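Side-chain contacts in uracil-DNA glycosylase (Epstein-Barr virus, PDB 6LYJ), which belongs to the uracil-DNA glycosylase superfamily and has an alpha/beta fold in which helices and loops surround a four-stranded parallel sheet: residues 52-55 with 56-60; 77-80 with 81-84; 91-94 with 95-99; 232-235 with 236-239. One frame throughout, in Å; residues are numbered along the deposited sequence.

In the fold
All four contacts are local, but they lie in different parts of the alpha/beta fold. Interaction 1, centred about 23 Å from the centre of the chain, lines the end of helix 42-59 with arginines lying on smaller side chains; two of its eight touching residues are buried, against four of seven in interactions 3 and 4. Interactions 2 and 3 bracket strand 85-89, their nearest atoms about 6 Å apart. Interaction 2 joins an apolar side to a paired-carboxylate side, while interaction 3 is organised by a buried glutamine and a water. Interaction 4, across the chain's centre from interactions 1 and 3, has no exposed touching residue and engages its polar groups with the sheet and helix 113-125.

Interaction 1 of 4, residues 52-55 with 56-60; sequences IACV and RRLRT
R57 folds back along the helix onto A53 and C54, one turn earlier. Its CB starts against the backbone, 3.5 Å from C54 O, and CG is equally close to A53 O, the carbonyl that accepts the R57 amide hydrogen. CG lies anti to the carbonyl carbon, and the chain then bends at chi3 (-53°), which turns the guanidinium back toward the preceding turn. There the flat group rests with one face over C54 CA, offset toward its rim. At the tip, NH2 comes within 3.5 Å of C54 CB, while NH1 lies 3.7 Å from A53 O. R57 also touches a crystal neighbour, so the lattice may influence this pose.

R56 behaves differently. Extended from CG to NE, it runs alongside I52 in the same direction, and I52 CG2 sits 3.7 Å above the guanidinium plane, over its centre. R59 likewise runs beside V55, with NE 3.9 Å from V55 CG1. On the remaining flank, L58 CD1 meets C54 SG at 3.9 Å. Beneath these pairs runs the regular i to i+4 ladder, exemplified by R56 N to I52 O at 2.9 Å.

The charged ends anchor this last part of helix 42-59 to the segment that follows strand 64-65: R56 NE forms a salt bridge with E68 and R59 NH2 bonds to P66 O. V55 is buried against T153, next to strand 154-155, and against I165, while L58 packs on H162.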
loop_
_atom_site.group_PDB
_atom_site.type_symbol
_atom_site.label_atom_id
_atom_site.label_comp_id
_atom_site.label_asym_id
_atom_site.label_seq_id
_atom_site.Cartn_x
_atom_site.Cartn_y
_atom_site.Cartn_z
ATOM N N ILE A 52 14.063 16.014 -5.423
ATOM C CA ILE A 52 14.873 15.123 -6.252
ATOM C C ILE A 52 16.332 15.153 -5.808
ATOM O O ILE A 52 16.993 14.111 -5.721
ATOM C CB ILE A 52 14.714 15.502 -7.735
ATOM C CG1 ILE A 52 13.293 15.176 -8.201
ATOM C CG2 ILE A 52 15.755 14.794 -8.595
ATOM C CD1 ILE A 52 12.951 15.731 -9.558
ATOM N N ALA A 53 16.853 16.349 -5.516
ATOM C CA ALA A 53 18.236 16.475 -5.068
ATOM C C ALA A 53 18.444 15.791 -3.722
ATOM O O ALA A 53 19.490 15.175 -3.484
ATOM C CB ALA A 53 18.630 17.951 -4.998
ATOM N N CYS A 54 17.474 15.925 -2.814
ATOM C CA CYS A 54 17.555 15.239 -1.528
ATOM C C CYS A 54 17.675 13.734 -1.725
ATOM O O CYS A 54 18.511 13.073 -1.090
ATOM C CB CYS A 54 16.325 15.572 -0.681
ATOM S SG CYS A 54 16.259 14.718 0.912
ATOM N N VAL A 55 16.827 13.172 -2.592
ATOM C CA VAL A 55 16.902 11.734 -2.851
ATOM C C VAL A 55 18.256 11.374 -3.453
ATOM O O VAL A 55 18.841 10.333 -3.124
ATOM C CB VAL A 55 15.740 11.283 -3.758
ATOM C CG1 VAL A 55 15.851 9.792 -4.062
ATOM C CG2 VAL A 55 14.397 11.591 -3.110
ATOM N N ARG A 56 18.774 12.224 -4.349
ATOM C CA ARG A 56 20.093 11.971 -4.930
ATOM C C ARG A 56 21.182 11.931 -3.864
ATOM O O ARG A 56 22.099 11.105 -3.935
ATOM C CB ARG A 56 20.427 13.021 -5.990
ATOM C CG ARG A 56 19.688 12.822 -7.300
ATOM C CD ARG A 56 20.318 13.637 -8.413
ATOM N NE ARG A 56 19.570 13.516 -9.661
ATOM C CZ ARG A 56 19.043 14.543 -10.315
ATOM N NH1 ARG A 56 19.199 15.776 -9.851
ATOM N NH2 ARG A 56 18.375 14.339 -11.441
ATOM N N ARG A 57 21.107 12.826 -2.874
ATOM C CA ARG A 57 22.076 12.786 -1.782
ATOM C C ARG A 57 21.925 11.512 -0.962
ATOM O O ARG A 57 22.923 10.887 -0.578
ATOM C CB ARG A 57 21.926 14.008 -0.873
ATOM C CG ARG A 57 22.339 15.333 -1.494
ATOM C CD ARG A 57 22.405 16.438 -0.440
ATOM N NE ARG A 57 21.178 16.552 0.346
ATOM C CZ ARG A 57 20.113 17.267 -0.013
ATOM N NH1 ARG A 57 20.106 17.929 -1.161
ATOM N NH2 ARG A 57 19.047 17.308 0.778
ATOM N N LEU A 58 20.682 11.118 -0.674
ATOM C CA LEU A 58 20.460 9.927 0.141
ATOM C C LEU A 58 20.893 8.652 -0.577
ATOM O O LEU A 58 21.258 7.670 0.079
ATOM C CB LEU A 58 18.988 9.837 0.545
ATOM C CG LEU A 58 18.473 10.959 1.451
ATOM C CD1 LEU A 58 16.954 10.956 1.505
ATOM C CD2 LEU A 58 19.060 10.812 2.846
ATOM N N ARG A 59 20.876 8.648 -1.913
ATOM C CA ARG A 59 21.197 7.428 -2.654
ATOM C C ARG A 59 22.662 7.021 -2.526
ATOM O O ARG A 59 22.981 5.835 -2.668
ATOM C CB ARG A 59 20.845 7.598 -4.131
ATOM C CG ARG A 59 19.459 7.120 -4.493
ATOM C CD ARG A 59 19.257 7.110 -5.996
ATOM N NE ARG A 59 17.862 7.377 -6.330
ATOM C CZ ARG A 59 16.909 6.453 -6.329
ATOM N NH1 ARG A 59 17.203 5.193 -6.032
ATOM N NH2 ARG A 59 15.667 6.785 -6.639
ATOM N N THR A 60 23.565 7.972 -2.279
ATOM C CA THR A 60 24.972 7.623 -2.121
ATOM C C THR A 60 25.288 7.065 -0.742
ATOM O O THR A 60 26.359 6.476 -0.559
ATOM C CB THR A 60 25.870 8.835 -2.387
ATOM O OG1 THR A 60 25.693 9.806 -1.349
ATOM C CG2 THR A 60 25.535 9.467 -3.730
#

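Interaction 2 of 4, residues 77-80 with 81-84; sequences FCDP and SDIK
D79 and D82 stand side by side on a short 3-10 turn, D79 CB 3.6 Å from D82 OD2, and two backbone hydrogen bonds define the turn. D82 N donates to D79 O at 2.9 Å, and I83 N donates to P80 O at 3.2 Å with an N-H...O angle of 165°. Both are i to i+3 bonds, and in each the donor stands well above the carbonyl plane, by 55° at D79 O, consistent with the tighter winding of a 3-10 turn.

The apolar contacts centre on I83. Its CG1 meets C78 SG at 3.9 Å, and its CD1 approaches P80 CB at 4.2 Å. I83 and P80 both continue onto W34 of helix 32-38, so the turn is fixed to that helix just before strand 85-89.

The polar contacts involve the two aspartates, which point the same way. Their carboxylate planes are only 21° apart, with D79 OD2 3.8 Å from D82 OD2. A water links the residues differently: it accepts from D79 N and donates to D82 OD2 at 2.7 Å, joining the start of the turn to its far side.

Two like charges this close would be expected to repel. The bridging water probably offsets part of that cost, and the proximity may raise the proton affinity slightly, though solvent at this exposed site should screen much of the effect.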
loop_
_atom_site.group_PDB
_atom_site.type_symbol
_atom_site.label_atom_id
_atom_site.label_comp_id
_atom_site.label_asym_id
_atom_site.label_seq_id
_atom_site.Cartn_x
_atom_site.Cartn_y
_atom_site.Cartn_z
ATOM N N PHE A 77 2.761 5.782 -18.576
ATOM C CA PHE A 77 1.973 4.771 -19.274
ATOM C C PHE A 77 0.792 5.334 -20.054
ATOM O O PHE A 77 0.208 4.609 -20.866
ATOM C CB PHE A 77 1.438 3.720 -18.289
ATOM C CG PHE A 77 2.477 2.761 -17.783
ATOM C CD1 PHE A 77 3.307 3.102 -16.729
ATOM C CD2 PHE A 77 2.611 1.503 -18.357
ATOM C CE1 PHE A 77 4.257 2.211 -16.260
ATOM C CE2 PHE A 77 3.561 0.609 -17.897
ATOM C CZ PHE A 77 4.386 0.962 -16.847
ATOM N N CYS A 78 0.442 6.601 -19.856
ATOM C CA CYS A 78 -0.643 7.200 -20.618
ATOM C C CYS A 78 -0.519 8.708 -20.519
ATOM O O CYS A 78 0.174 9.235 -19.643
ATOM C CB CYS A 78 -2.020 6.741 -20.120
ATOM S SG CYS A 78 -2.504 7.422 -18.520
ATOM N N ASP A 79 -1.223 9.398 -21.408
ATOM C CA ASP A 79 -1.273 10.842 -21.309
ATOM C C ASP A 79 -2.067 11.216 -20.063
ATOM O O ASP A 79 -3.082 10.578 -19.764
ATOM C CB ASP A 79 -1.943 11.447 -22.542
ATOM C CG ASP A 79 -1.213 11.114 -23.827
ATOM O OD1 ASP A 79 -0.114 10.525 -23.759
ATOM O OD2 ASP A 79 -1.740 11.444 -24.910
ATOM N N PRO A 80 -1.636 12.232 -19.315
ATOM C CA PRO A 80 -2.378 12.593 -18.098
ATOM C C PRO A 80 -3.813 13.003 -18.377
ATOM O O PRO A 80 -4.691 12.756 -17.541
ATOM C CB PRO A 80 -1.552 13.745 -17.504
ATOM C CG PRO A 80 -0.615 14.178 -18.594
ATOM C CD PRO A 80 -0.368 12.970 -19.435
ATOM N N SER A 81 -4.083 13.607 -19.537
ATOM C CA SER A 81 -5.450 13.983 -19.878
ATOM C C SER A 81 -6.363 12.774 -20.033
ATOM O O SER A 81 -7.588 12.930 -19.982
ATOM C CB SER A 81 -5.469 14.805 -21.170
ATOM O OG SER A 81 -4.908 16.088 -20.961
ATOM N N ASP A 82 -5.800 11.583 -20.237
ATOM C CA ASP A 82 -6.570 10.361 -20.424
ATOM C C ASP A 82 -6.755 9.560 -19.138
ATOM O O ASP A 82 -7.297 8.452 -19.186
ATOM C CB ASP A 82 -5.907 9.486 -21.491
ATOM C CG ASP A 82 -5.891 10.146 -22.854
ATOM O OD1 ASP A 82 -6.804 10.947 -23.141
ATOM O OD2 ASP A 82 -4.962 9.865 -23.639
ATOM N N ILE A 83 -6.308 10.083 -17.997
ATOM C CA ILE A 83 -6.460 9.368 -16.734
ATOM C C ILE A 83 -7.936 9.280 -16.370
ATOM O O ILE A 83 -8.670 10.275 -16.436
ATOM C CB ILE A 83 -5.638 10.045 -15.628
ATOM C CG1 ILE A 83 -4.143 9.860 -15.911
ATOM C CG2 ILE A 83 -6.029 9.504 -14.254
ATOM C CD1 ILE A 83 -3.244 10.713 -15.060
ATOM N N LYS A 84 -8.383 8.073 -16.014
ATOM C CA LYS A 84 -9.768 7.799 -15.657
ATOM C C LYS A 84 -9.945 7.286 -14.239
ATOM O O LYS A 84 -11.031 7.433 -13.676
ATOM C CB LYS A 84 -10.387 6.765 -16.617
ATOM C CG LYS A 84 -10.464 7.203 -18.065
ATOM C CD LYS A 84 -10.771 6.017 -18.971
ATOM C CE LYS A 84 -10.833 6.434 -20.429
ATOM N NZ LYS A 84 -11.117 5.281 -21.333
HETATM O O HOH W 1 -2.885 8.176 -23.455
#

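Interaction 3 of 4, residues 91-94 with 95-99; sequences DPYH and GGQAN
Y93 and Q97 make the closest side-chain contact of this loop: Q97 CD lies 3.4 Å from Y93 CB, and Q97 CG approaches Y93 CG at 3.6 Å. The two side chains cross at about a right angle. The planes of tyrosine ring and glutamine amide are nearly parallel, 11° apart, but the amide sits by Y93 CB, not over the ring centre. Q97 reaches this place because its CG sits between backbone N and carbonyl carbon (chi1 65°) and the chain bends at chi2. A98 packs on both P92 and Y93: its CB touches P92 CB at 3.8 Å and Y93 CB at 4.1 Å, while A98 CA lies at the edge of the tyrosine ring, near its plane.

One shell out, a water bridges the two arms of the loop. It donates to Y93 O at 2.6 Å and accepts from A98 N at 3.0 Å, with a further weak bond from G96 N. Q97 OE1 turns inward to take a weak bond from G95 N at 3.0 Å. G96 takes a positive phi of 96°, a backbone region that glycine readily adopts, at the bend of the loop.

Farther out, Y93 OH bonds to F103 O, and Y93 packs on V105 and P112. H94 NE2 and Q97 NE2 hydrogen-bond to side chains of the chain of another protein.

The sequence ending at H94, GQDPYH, is a signature of this glycosylase family. Chemically, the water is the main tie of the following turn, the weak OE1 bond adding to it, while NE2 of the same amide serves the protein interface; the glutamine may thus couple loop shape to partner contact.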
loop_
_atom_site.group_PDB
_atom_site.type_symbol
_atom_site.label_atom_id
_atom_site.label_comp_id
_atom_site.label_asym_id
_atom_site.label_seq_id
_atom_site.Cartn_x
_atom_site.Cartn_y
_atom_site.Cartn_z
ATOM N N ASP A 91 3.905 4.250 0.444
ATOM C CA ASP A 91 5.252 4.367 -0.101
ATOM C C ASP A 91 5.644 3.089 -0.846
ATOM O O ASP A 91 4.930 2.083 -0.753
ATOM C CB ASP A 91 6.231 4.725 1.026
ATOM C CG ASP A 91 6.445 3.596 2.015
ATOM O OD1 ASP A 91 5.576 2.701 2.125
ATOM O OD2 ASP A 91 7.491 3.622 2.701
ATOM N N PRO A 92 6.720 3.095 -1.634
ATOM C CA PRO A 92 7.057 1.903 -2.420
ATOM C C PRO A 92 7.492 0.744 -1.536
ATOM O O PRO A 92 7.866 0.912 -0.374
ATOM C CB PRO A 92 8.204 2.376 -3.324
ATOM C CG PRO A 92 8.098 3.872 -3.333
ATOM C CD PRO A 92 7.616 4.219 -1.955
ATOM N N TYR A 93 7.415 -0.457 -2.106
ATOM C CA TYR A 93 7.997 -1.619 -1.453
ATOM C C TYR A 93 9.481 -1.377 -1.206
ATOM O O TYR A 93 10.162 -0.742 -2.015
ATOM C CB TYR A 93 7.799 -2.862 -2.317
ATOM C CG TYR A 93 6.351 -3.199 -2.574
ATOM C CD1 TYR A 93 5.563 -3.761 -1.581
ATOM C CD2 TYR A 93 5.773 -2.951 -3.813
ATOM C CE1 TYR A 93 4.242 -4.067 -1.811
ATOM C CE2 TYR A 93 4.450 -3.255 -4.055
ATOM C CZ TYR A 93 3.690 -3.810 -3.050
ATOM O OH TYR A 93 2.371 -4.110 -3.285
ATOM N N HIS A 94 9.987 -1.890 -0.085
ATOM C CA HIS A 94 11.327 -1.541 0.372
ATOM C C HIS A 94 12.291 -2.722 0.325
ATOM O O HIS A 94 13.318 -2.706 1.010
ATOM C CB HIS A 94 11.275 -0.949 1.783
ATOM C CG HIS A 94 10.530 -1.789 2.778
ATOM N ND1 HIS A 94 11.062 -2.929 3.340
ATOM C CD2 HIS A 94 9.300 -1.641 3.325
ATOM C CE1 HIS A 94 10.189 -3.453 4.183
ATOM N NE2 HIS A 94 9.111 -2.688 4.194
ATOM N N GLY A 95 11.996 -3.734 -0.488
ATOM C CA GLY A 95 12.856 -4.899 -0.569
ATOM C C GLY A 95 13.310 -5.200 -1.981
ATOM O O GLY A 95 13.774 -6.307 -2.267
ATOM N N GLY A 96 13.174 -4.225 -2.878
ATOM C CA GLY A 96 13.580 -4.383 -4.259
ATOM C C GLY A 96 12.490 -4.788 -5.227
ATOM O O GLY A 96 12.771 -4.920 -6.425
ATOM N N GLN A 97 11.259 -4.997 -4.763
ATOM C CA GLN A 97 10.208 -5.427 -5.674
ATOM C C GLN A 97 9.417 -4.267 -6.272
ATOM O O GLN A 97 8.623 -4.490 -7.191
ATOM C CB GLN A 97 9.265 -6.416 -4.969
ATOM C CG GLN A 97 8.469 -5.867 -3.802
ATOM C CD GLN A 97 9.213 -5.911 -2.472
ATOM O OE1 GLN A 97 10.310 -5.372 -2.338
ATOM N NE2 GLN A 97 8.602 -6.543 -1.477
ATOM N N ALA A 98 9.630 -3.038 -5.805
ATOM C CA ALA A 98 8.887 -1.902 -6.334
ATOM C C ALA A 98 9.275 -1.622 -7.783
ATOM O O ALA A 98 10.437 -1.768 -8.175
ATOM C CB ALA A 98 9.124 -0.662 -5.473
ATOM N N ASN A 99 8.288 -1.199 -8.579
ATOM C CA ASN A 99 8.491 -0.892 -9.990
ATOM C C ASN A 99 7.979 0.498 -10.356
ATOM O O ASN A 99 7.709 0.762 -11.532
ATOM C CB ASN A 99 7.827 -1.957 -10.875
ATOM C CG ASN A 99 6.314 -2.040 -10.676
ATOM O OD1 ASN A 99 5.717 -1.216 -9.984
ATOM N ND2 ASN A 99 5.692 -3.042 -11.288
HETATM O O HOH W 2 11.624 -2.018 -3.784
#

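Interaction 4 of 4, residues 232-235 with 236-239; sequences GNNH and FVLA
An Asx turn leads into the first turn of helix 235-245, where N234, at the N-cap position, meets V237 and L238. In the Asx turn, N233 OD1 accepts from H235 N at 3.0 Å, the donor standing 52° out of the amide plane. The same amide's ND2 hydrogen-bonds S211 OG and merely lies over the H235 ring, 3.4 Å above one face and offset toward its rim.

The N234 side chain makes no capping bond; its backbone oxygen instead starts the helix, accepting from L238 N at 2.9 Å almost straight (N-H...O 173°). H235 O follows by accepting from A239 N, also at 2.9 Å. N234 OD1 leans on V237 CG2 at 3.6 Å while hydrogen-bonding R124 NH2, and L238 CG rests 3.3 Å from N234 O.

H235 is fixed from the sheet side: ND1 bonds to W190 NE1, and NE2 makes a weak bond to T210 O. The turn is thus wedged between helix 113-125, through R124, E121 and S125, and the sheet. F236 and A239 pack on M188 of strand 186-190, and L238 meets L209 of strand 207-211.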
loop_
_atom_site.group_PDB
_atom_site.type_symbol
_atom_site.label_atom_id
_atom_site.label_comp_id
_atom_site.label_asym_id
_atom_site.label_seq_id
_atom_site.Cartn_x
_atom_site.Cartn_y
_atom_site.Cartn_z
ATOM N N GLY A 232 -15.782 -6.786 -1.036
ATOM C CA GLY A 232 -17.162 -6.366 -1.124
ATOM C C GLY A 232 -17.365 -4.892 -1.405
ATOM O O GLY A 232 -18.517 -4.457 -1.508
ATOM N N ASN A 233 -16.294 -4.103 -1.525
ATOM C CA ASN A 233 -16.488 -2.671 -1.718
ATOM C C ASN A 233 -17.004 -2.335 -3.113
ATOM O O ASN A 233 -17.526 -1.232 -3.310
ATOM C CB ASN A 233 -15.195 -1.897 -1.410
ATOM C CG ASN A 233 -14.063 -2.179 -2.395
ATOM O OD1 ASN A 233 -14.257 -2.755 -3.463
ATOM N ND2 ASN A 233 -12.867 -1.747 -2.031
ATOM N N ASN A 234 -16.868 -3.250 -4.076
ATOM C CA ASN A 234 -17.440 -3.108 -5.416
ATOM C C ASN A 234 -16.829 -1.939 -6.187
ATOM O O ASN A 234 -17.428 -1.451 -7.150
ATOM C CB ASN A 234 -18.969 -2.959 -5.344
ATOM C CG ASN A 234 -19.681 -3.618 -6.509
ATOM O OD1 ASN A 234 -19.255 -4.660 -7.004
ATOM N ND2 ASN A 234 -20.778 -3.012 -6.948
ATOM N N HIS A 235 -15.617 -1.509 -5.813
ATOM C CA HIS A 235 -15.075 -0.262 -6.346
ATOM C C HIS A 235 -14.784 -0.339 -7.843
ATOM O O HIS A 235 -14.924 0.666 -8.549
ATOM C CB HIS A 235 -13.797 0.113 -5.593
ATOM C CG HIS A 235 -14.034 0.780 -4.273
ATOM N ND1 HIS A 235 -13.012 1.314 -3.518
ATOM C CD2 HIS A 235 -15.172 0.994 -3.571
ATOM C CE1 HIS A 235 -13.509 1.834 -2.410
ATOM N NE2 HIS A 235 -14.817 1.651 -2.416
ATOM N N PHE A 236 -14.374 -1.501 -8.350
ATOM C CA PHE A 236 -14.023 -1.589 -9.764
ATOM C C PHE A 236 -15.266 -1.602 -10.652
ATOM O O PHE A 236 -15.276 -0.983 -11.731
ATOM C CB PHE A 236 -13.159 -2.829 -9.996
ATOM C CG PHE A 236 -11.880 -2.814 -9.208
ATOM C CD1 PHE A 236 -10.770 -2.129 -9.674
ATOM C CD2 PHE A 236 -11.797 -3.460 -7.984
ATOM C CE1 PHE A 236 -9.597 -2.103 -8.944
ATOM C CE2 PHE A 236 -10.628 -3.437 -7.246
ATOM C CZ PHE A 236 -9.527 -2.758 -7.726
ATOM N N VAL A 237 -16.346 -2.209 -10.161
ATOM C CA VAL A 237 -17.626 -2.141 -10.857
ATOM C C VAL A 237 -18.164 -0.716 -10.830
ATOM O O VAL A 237 -18.602 -0.186 -11.856
ATOM C CB VAL A 237 -18.624 -3.137 -10.240
ATOM C CG1 VAL A 237 -20.012 -2.956 -10.848
ATOM C CG2 VAL A 237 -18.130 -4.567 -10.419
ATOM N N LEU A 238 -18.189 -0.095 -9.646
ATOM C CA LEU A 238 -18.691 1.272 -9.547
ATOM C C LEU A 238 -17.880 2.213 -10.429
ATOM O O LEU A 238 -18.431 3.127 -11.055
ATOM C CB LEU A 238 -18.666 1.736 -8.090
ATOM C CG LEU A 238 -19.601 0.976 -7.145
ATOM C CD1 LEU A 238 -19.333 1.370 -5.696
ATOM C CD2 LEU A 238 -21.061 1.212 -7.520
ATOM N N ALA A 239 -16.564 1.997 -10.490
ATOM C CA ALA A 239 -15.702 2.822 -11.326
ATOM C C ALA A 239 -16.091 2.704 -12.793
ATOM O O ALA A 239 -16.246 3.718 -13.489
ATOM C CB ALA A 239 -14.240 2.429 -11.120
#